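PDB 7L0A: esterase family protein from Staphylococcus aureus, which probably hydrolyses S-formylglutathione to formate and glutathione, as a serine esterase of the alpha/beta-hydrolase clan. Local coordinates for residues 149-163 and 205-219. Numbering follows the deposited sequence.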
loop_
_atom_site.group_PDB
_atom_site.type_symbol
_atom_site.label_atom_id
_atom_site.label_comp_id
_atom_site.label_asym_id
_atom_site.label_seq_id
_atom_site.Cartn_x
_atom_site.Cartn_y
_atom_site.Cartn_z
ATOM N N ALA B 149 -16.490 4.586 17.620
ATOM C CA ALA B 149 -16.455 3.136 17.434
ATOM C C ALA B 149 -17.848 2.662 17.056
ATOM O O ALA B 149 -18.837 3.098 17.665
ATOM C CB ALA B 149 -15.987 2.440 18.738
ATOM N N VAL B 150 -17.927 1.763 16.081
ATOM C CA VAL B 150 -19.187 1.280 15.537
ATOM C C VAL B 150 -19.194 -0.247 15.514
ATOM O O VAL B 150 -18.810 -0.891 14.522
ATOM C CB VAL B 150 -19.429 1.830 14.118
ATOM C CG1 VAL B 150 -20.778 1.374 13.606
ATOM C CG2 VAL B 150 -19.344 3.351 14.088
ATOM N N PRO B 151 -19.656 -0.889 16.585
ATOM C CA PRO B 151 -19.871 -2.345 16.545
ATOM C C PRO B 151 -21.143 -2.687 15.780
ATOM O O PRO B 151 -22.216 -2.159 16.082
ATOM C CB PRO B 151 -20.002 -2.737 18.036
ATOM C CG PRO B 151 -19.520 -1.565 18.792
ATOM C CD PRO B 151 -19.806 -0.351 17.945
ATOM N N LEU B 152 -21.013 -3.579 14.810
ATOM C CA LEU B 152 -22.102 -4.031 13.952
ATOM C C LEU B 152 -22.379 -5.493 14.267
ATOM O O LEU B 152 -21.474 -6.328 14.168
ATOM C CB LEU B 152 -21.725 -3.888 12.476
ATOM C CG LEU B 152 -21.348 -2.502 11.967
ATOM C CD1 LEU B 152 -20.956 -2.659 10.486
ATOM C CD2 LEU B 152 -22.464 -1.534 12.127
ATOM N N SER B 153 -23.624 -5.819 14.581
ATOM C CA SER B 153 -24.025 -7.207 14.788
ATOM C C SER B 153 -23.004 -7.942 15.655
ATOM O O SER B 153 -22.584 -9.067 15.333
ATOM C CB SER B 153 -24.182 -7.924 13.446
ATOM O OG SER B 153 -24.948 -7.128 12.549
ATOM N N ALA B 154 -22.627 -7.296 16.768
ATOM C CA ALA B 154 -21.428 -7.686 17.493
ATOM C C ALA B 154 -21.679 -8.843 18.459
ATOM O O ALA B 154 -22.787 -9.067 18.950
ATOM C CB ALA B 154 -20.851 -6.497 18.265
ATOM N N VAL B 155 -20.605 -9.597 18.673
ATOM C CA VAL B 155 -20.471 -10.603 19.730
ATOM C C VAL B 155 -20.064 -9.900 21.021
ATOM O O VAL B 155 -18.962 -9.351 21.123
ATOM C CB VAL B 155 -19.427 -11.642 19.302
ATOM C CG1 VAL B 155 -19.019 -12.559 20.444
ATOM C CG2 VAL B 155 -19.919 -12.472 18.111
ATOM N N PHE B 156 -20.968 -9.886 22.004
ATOM C CA PHE B 156 -20.723 -9.235 23.287
ATOM C C PHE B 156 -20.580 -10.201 24.456
ATOM O O PHE B 156 -20.200 -9.769 25.572
ATOM C CB PHE B 156 -21.859 -8.246 23.638
ATOM C CG PHE B 156 -21.942 -7.012 22.742
ATOM C CD1 PHE B 156 -20.920 -6.085 22.711
ATOM C CD2 PHE B 156 -23.082 -6.777 21.971
ATOM C CE1 PHE B 156 -21.009 -4.942 21.896
ATOM C CE2 PHE B 156 -23.175 -5.648 21.175
ATOM C CZ PHE B 156 -22.137 -4.739 21.129
ATOM N N GLU B 157 -20.951 -11.462 24.262
ATOM C CA GLU B 157 -21.027 -12.414 25.343
ATOM C C GLU B 157 -20.224 -13.658 25.029
ATOM O O GLU B 157 -20.153 -14.116 23.899
ATOM C CB GLU B 157 -22.472 -12.876 25.619
ATOM C CG GLU B 157 -23.490 -11.784 25.663
ATOM C CD GLU B 157 -24.719 -12.203 26.426
ATOM O OE1 GLU B 157 -24.735 -13.342 26.946
ATOM O OE2 GLU B 157 -25.669 -11.397 26.518
ATOM N N ALA B 158 -19.709 -14.268 26.098
ATOM C CA ALA B 158 -18.893 -15.463 25.937
ATOM C C ALA B 158 -19.653 -16.597 25.254
ATOM O O ALA B 158 -19.082 -17.346 24.446
ATOM C CB ALA B 158 -18.401 -15.909 27.318
ATOM N N GLN B 159 -20.929 -16.778 25.587
ATOM C CA GLN B 159 -21.577 -17.928 24.984
ATOM C C GLN B 159 -21.772 -17.742 23.484
ATOM O O GLN B 159 -21.838 -18.733 22.744
ATOM C CB GLN B 159 -22.924 -18.248 25.612
ATOM C CG GLN B 159 -23.292 -19.694 25.270
ATOM C CD GLN B 159 -24.753 -20.007 25.440
ATOM O OE1 GLN B 159 -25.478 -19.289 26.134
ATOM N NE2 GLN B 159 -25.206 -21.086 24.802
ATOM N N ASN B 160 -21.816 -16.493 23.009
ATOM C CA ASN B 160 -21.907 -16.284 21.568
ATOM C C ASN B 160 -20.773 -16.990 20.830
ATOM O O ASN B 160 -20.907 -17.315 19.639
ATOM C CB ASN B 160 -21.827 -14.803 21.190
ATOM C CG ASN B 160 -22.963 -13.976 21.705
ATOM O OD1 ASN B 160 -22.814 -12.755 21.817
ATOM N ND2 ASN B 160 -24.114 -14.592 21.951
ATOM N N LEU B 161 -19.626 -17.174 21.502
ATOM C CA LEU B 161 -18.421 -17.629 20.822
ATOM C C LEU B 161 -18.586 -19.038 20.287
ATOM O O LEU B 161 -17.950 -19.412 19.299
ATOM C CB LEU B 161 -17.222 -17.588 21.773
ATOM C CG LEU B 161 -16.761 -16.225 22.262
ATOM C CD1 LEU B 161 -15.804 -16.393 23.438
ATOM C CD2 LEU B 161 -16.068 -15.458 21.155
ATOM N N MET B 162 -19.403 -19.846 20.938
ATOM C CA MET B 162 -19.581 -21.222 20.507
ATOM C C MET B 162 -20.496 -21.351 19.302
ATOM O O MET B 162 -20.566 -22.437 18.724
ATOM C CB MET B 162 -20.114 -22.038 21.691
ATOM C CG MET B 162 -19.214 -21.935 22.911
ATOM S SD MET B 162 -17.678 -22.830 22.634
ATOM C CE MET B 162 -18.316 -24.513 22.759
ATOM N N ASP B 163 -21.178 -20.283 18.903
ATOM C CA ASP B 163 -22.102 -20.321 17.781
ATOM C C ASP B 163 -21.452 -19.928 16.465
ATOM O O ASP B 163 -22.136 -19.894 15.439
ATOM C CB ASP B 163 -23.291 -19.381 18.028
ATOM C CG ASP B 163 -24.262 -19.921 19.055
ATOM O OD1 ASP B 163 -24.018 -21.029 19.584
ATOM O OD2 ASP B 163 -25.270 -19.240 19.338
ATOM N N LEU B 205 -20.123 5.908 20.687
ATOM C CA LEU B 205 -20.558 4.596 20.236
ATOM C C LEU B 205 -21.803 4.677 19.367
ATOM O O LEU B 205 -22.815 5.279 19.766
ATOM C CB LEU B 205 -20.849 3.704 21.442
ATOM C CG LEU B 205 -19.665 3.323 22.308
ATOM C CD1 LEU B 205 -20.190 2.614 23.564
ATOM C CD2 LEU B 205 -18.712 2.425 21.549
ATOM N N LEU B 206 -21.734 4.039 18.193
ATOM C CA LEU B 206 -22.900 3.768 17.358
ATOM C C LEU B 206 -22.972 2.254 17.225
ATOM O O LEU B 206 -22.080 1.636 16.631
ATOM C CB LEU B 206 -22.798 4.461 15.996
ATOM C CG LEU B 206 -23.885 4.032 15.026
ATOM C CD1 LEU B 206 -25.257 4.405 15.496
ATOM C CD2 LEU B 206 -23.577 4.646 13.654
ATOM N N ILE B 207 -23.996 1.651 17.826
ATOM C CA ILE B 207 -24.161 0.203 17.832
ATOM C C ILE B 207 -25.335 -0.141 16.943
ATOM O O ILE B 207 -26.409 0.446 17.076
ATOM C CB ILE B 207 -24.364 -0.325 19.271
ATOM C CG1 ILE B 207 -23.157 0.063 20.123
ATOM C CG2 ILE B 207 -24.637 -1.814 19.263
ATOM C CD1 ILE B 207 -23.339 -0.183 21.612
ATOM N N MET B 208 -25.140 -1.077 16.017
ATOM C CA MET B 208 -26.176 -1.405 15.037
ATOM C C MET B 208 -26.334 -2.917 14.949
ATOM O O MET B 208 -25.355 -3.671 15.023
ATOM C CB MET B 208 -25.858 -0.820 13.642
ATOM C CG MET B 208 -25.234 0.558 13.679
ATOM S SD MET B 208 -24.975 1.267 12.003
ATOM C CE MET B 208 -26.652 1.668 11.611
ATOM N N CYS B 209 -27.574 -3.360 14.801
ATOM C CA CYS B 209 -27.857 -4.769 14.568
ATOM C C CYS B 209 -29.204 -4.897 13.872
ATOM O O CYS B 209 -30.137 -4.152 14.174
ATOM C CB CYS B 209 -27.852 -5.536 15.910
ATOM S SG CYS B 209 -27.834 -7.312 15.780
ATOM N N GLY B 210 -29.316 -5.857 12.978
ATOM C CA GLY B 210 -30.593 -6.144 12.365
ATOM C C GLY B 210 -31.469 -6.989 13.269
ATOM O O GLY B 210 -30.996 -7.864 13.991
ATOM N N LYS B 211 -32.781 -6.778 13.149
ATOM C CA LYS B 211 -33.732 -7.416 14.054
ATOM C C LYS B 211 -33.847 -8.924 13.858
ATOM O O LYS B 211 -34.320 -9.613 14.766
ATOM C CB LYS B 211 -35.110 -6.766 13.912
ATOM C CG LYS B 211 -35.141 -5.334 14.420
ATOM C CD LYS B 211 -36.511 -4.702 14.246
ATOM C CE LYS B 211 -36.560 -3.352 14.940
ATOM N NZ LYS B 211 -37.904 -2.733 14.824
ATOM N N GLN B 212 -33.420 -9.460 12.717
ATOM C CA GLN B 212 -33.469 -10.898 12.473
ATOM C C GLN B 212 -32.162 -11.606 12.833
ATOM O O GLN B 212 -32.080 -12.829 12.700
ATOM C CB GLN B 212 -33.845 -11.156 11.002
ATOM C CG GLN B 212 -35.320 -10.855 10.691
ATOM C CD GLN B 212 -35.640 -9.369 10.609
ATOM O OE1 GLN B 212 -35.016 -8.623 9.851
ATOM N NE2 GLN B 212 -36.643 -8.936 11.378
ATOM N N ASP B 213 -31.142 -10.874 13.259
ATOM C CA ASP B 213 -29.841 -11.455 13.569
ATOM C C ASP B 213 -29.935 -12.355 14.794
ATOM O O ASP B 213 -30.617 -12.027 15.756
ATOM C CB ASP B 213 -28.862 -10.313 13.812
ATOM C CG ASP B 213 -27.438 -10.705 13.645
ATOM O OD1 ASP B 213 -26.969 -11.598 14.376
ATOM O OD2 ASP B 213 -26.756 -10.096 12.801
ATOM N N PHE B 214 -29.242 -13.500 14.757
ATOM C CA PHE B 214 -29.237 -14.375 15.927
ATOM C C PHE B 214 -28.617 -13.708 17.144
ATOM O O PHE B 214 -28.849 -14.175 18.275
ATOM C CB PHE B 214 -28.544 -15.706 15.597
ATOM C CG PHE B 214 -27.041 -15.645 15.497
ATOM C CD1 PHE B 214 -26.429 -15.250 14.328
ATOM C CD2 PHE B 214 -26.244 -16.042 16.554
ATOM C CE1 PHE B 214 -25.054 -15.233 14.221
ATOM C CE2 PHE B 214 -24.867 -16.022 16.456
ATOM C CZ PHE B 214 -24.272 -15.620 15.300
ATOM N N LEU B 215 -27.866 -12.621 16.960
ATOM C CA LEU B 215 -27.243 -11.891 18.059
ATOM C C LEU B 215 -28.053 -10.683 18.517
ATOM O O LEU B 215 -27.609 -9.962 19.416
ATOM C CB LEU B 215 -25.838 -11.436 17.655
ATOM C CG LEU B 215 -24.822 -12.530 17.318
ATOM C CD1 LEU B 215 -23.537 -11.972 16.805
ATOM C CD2 LEU B 215 -24.591 -13.404 18.571
ATOM N N TYR B 216 -29.243 -10.466 17.964
ATOM C CA TYR B 216 -29.976 -9.236 18.232
ATOM C C TYR B 216 -30.321 -9.092 19.710
ATOM O O TYR B 216 -30.148 -8.015 20.294
ATOM C CB TYR B 216 -31.252 -9.194 17.388
ATOM C CG TYR B 216 -32.104 -7.975 17.597
ATOM C CD1 TYR B 216 -31.643 -6.708 17.252
ATOM C CD2 TYR B 216 -33.393 -8.085 18.082
ATOM C CE1 TYR B 216 -32.441 -5.583 17.423
ATOM C CE2 TYR B 216 -34.196 -6.963 18.245
ATOM C CZ TYR B 216 -33.714 -5.721 17.939
ATOM O OH TYR B 216 -34.533 -4.613 18.119
ATOM N N GLN B 217 -30.858 -10.149 20.330
ATOM C CA GLN B 217 -31.241 -10.021 21.735
ATOM C C GLN B 217 -30.027 -9.775 22.624
ATOM O O GLN B 217 -30.097 -8.964 23.554
ATOM C CB GLN B 217 -32.015 -11.258 22.187
ATOM C CG GLN B 217 -32.527 -11.144 23.623
ATOM C CD GLN B 217 -33.435 -9.935 23.836
ATOM O OE1 GLN B 217 -34.388 -9.718 23.081
ATOM N NE2 GLN B 217 -33.137 -9.141 24.870
ATOM N N ASP B 218 -28.886 -10.409 22.322
ATOM C CA ASP B 218 -27.682 -10.131 23.111
ATOM C C ASP B 218 -27.199 -8.705 22.882
ATOM O O ASP B 218 -26.635 -8.085 23.786
ATOM C CB ASP B 218 -26.604 -11.169 22.788
ATOM C CG ASP B 218 -26.959 -12.564 23.311
ATOM O OD1 ASP B 218 -27.561 -12.658 24.399
ATOM O OD2 ASP B 218 -26.646 -13.572 22.653
ATOM N N ASN B 219 -27.439 -8.150 21.695
ATOM C CA ASN B 219 -27.172 -6.734 21.466
ATOM C C ASN B 219 -28.065 -5.855 22.341
ATOM O O ASN B 219 -27.606 -4.870 22.925
ATOM C CB ASN B 219 -27.367 -6.420 19.980
ATOM C CG ASN B 219 -26.099 -6.567 19.175
ATOM O OD1 ASN B 219 -25.641 -5.622 18.561
ATOM N ND2 ASN B 219 -25.516 -7.748 19.203
HETATM O O HOH W 1 -23.376 -4.570 17.540
HETATM O O HOH W 2 -27.483 -7.917 11.853
#
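Leu152 and Met208 run alongside one another, CD2 of the leucine 3.8 Å from the methionine SD, where two neighbouring parallel strands of the alpha/beta-hydrolase sheet run together. Backbone bonds join the two segments here, the last from Ser153 N, just beyond its strand, to Met208 O (2.8 Å). The case illustrates how this fold places catalytic residues in loops beyond the strand ends: Asp213, the predicted charge-relay acid, follows strand 205-210 and bonds through OD2 to His242. The other oxygen, OD1, takes the Leu215 N-H at 2.9 Å, a capping bond, and with these two bonds both carboxylate oxygens are held. A water bridges OD2, Ser153 OG and Gly210 N, while the serine hydroxyl also meets Trp247.

Packing stays close around Leu215, whose CD1 lies 3.4 Å from Ser153 O, and around Asn219, whose OD1 sits near the plane of the Phe156 ring, at its edge. Asn219 ND2 donates to Ala154 O on a lone pair. Toward solvent the contact thins to Glu157, Asp163 and Phe214. There Glu157 OE2 and Asp218 OD1 approach to 3.1 Å without bonding, a closeness of like charges that may raise the pKa of one of them. By contrast, the buried Asn160 grips the same aspartate, its ND2 reaching Asp218 OD2 at 2.8 Å from above the carboxylate plane.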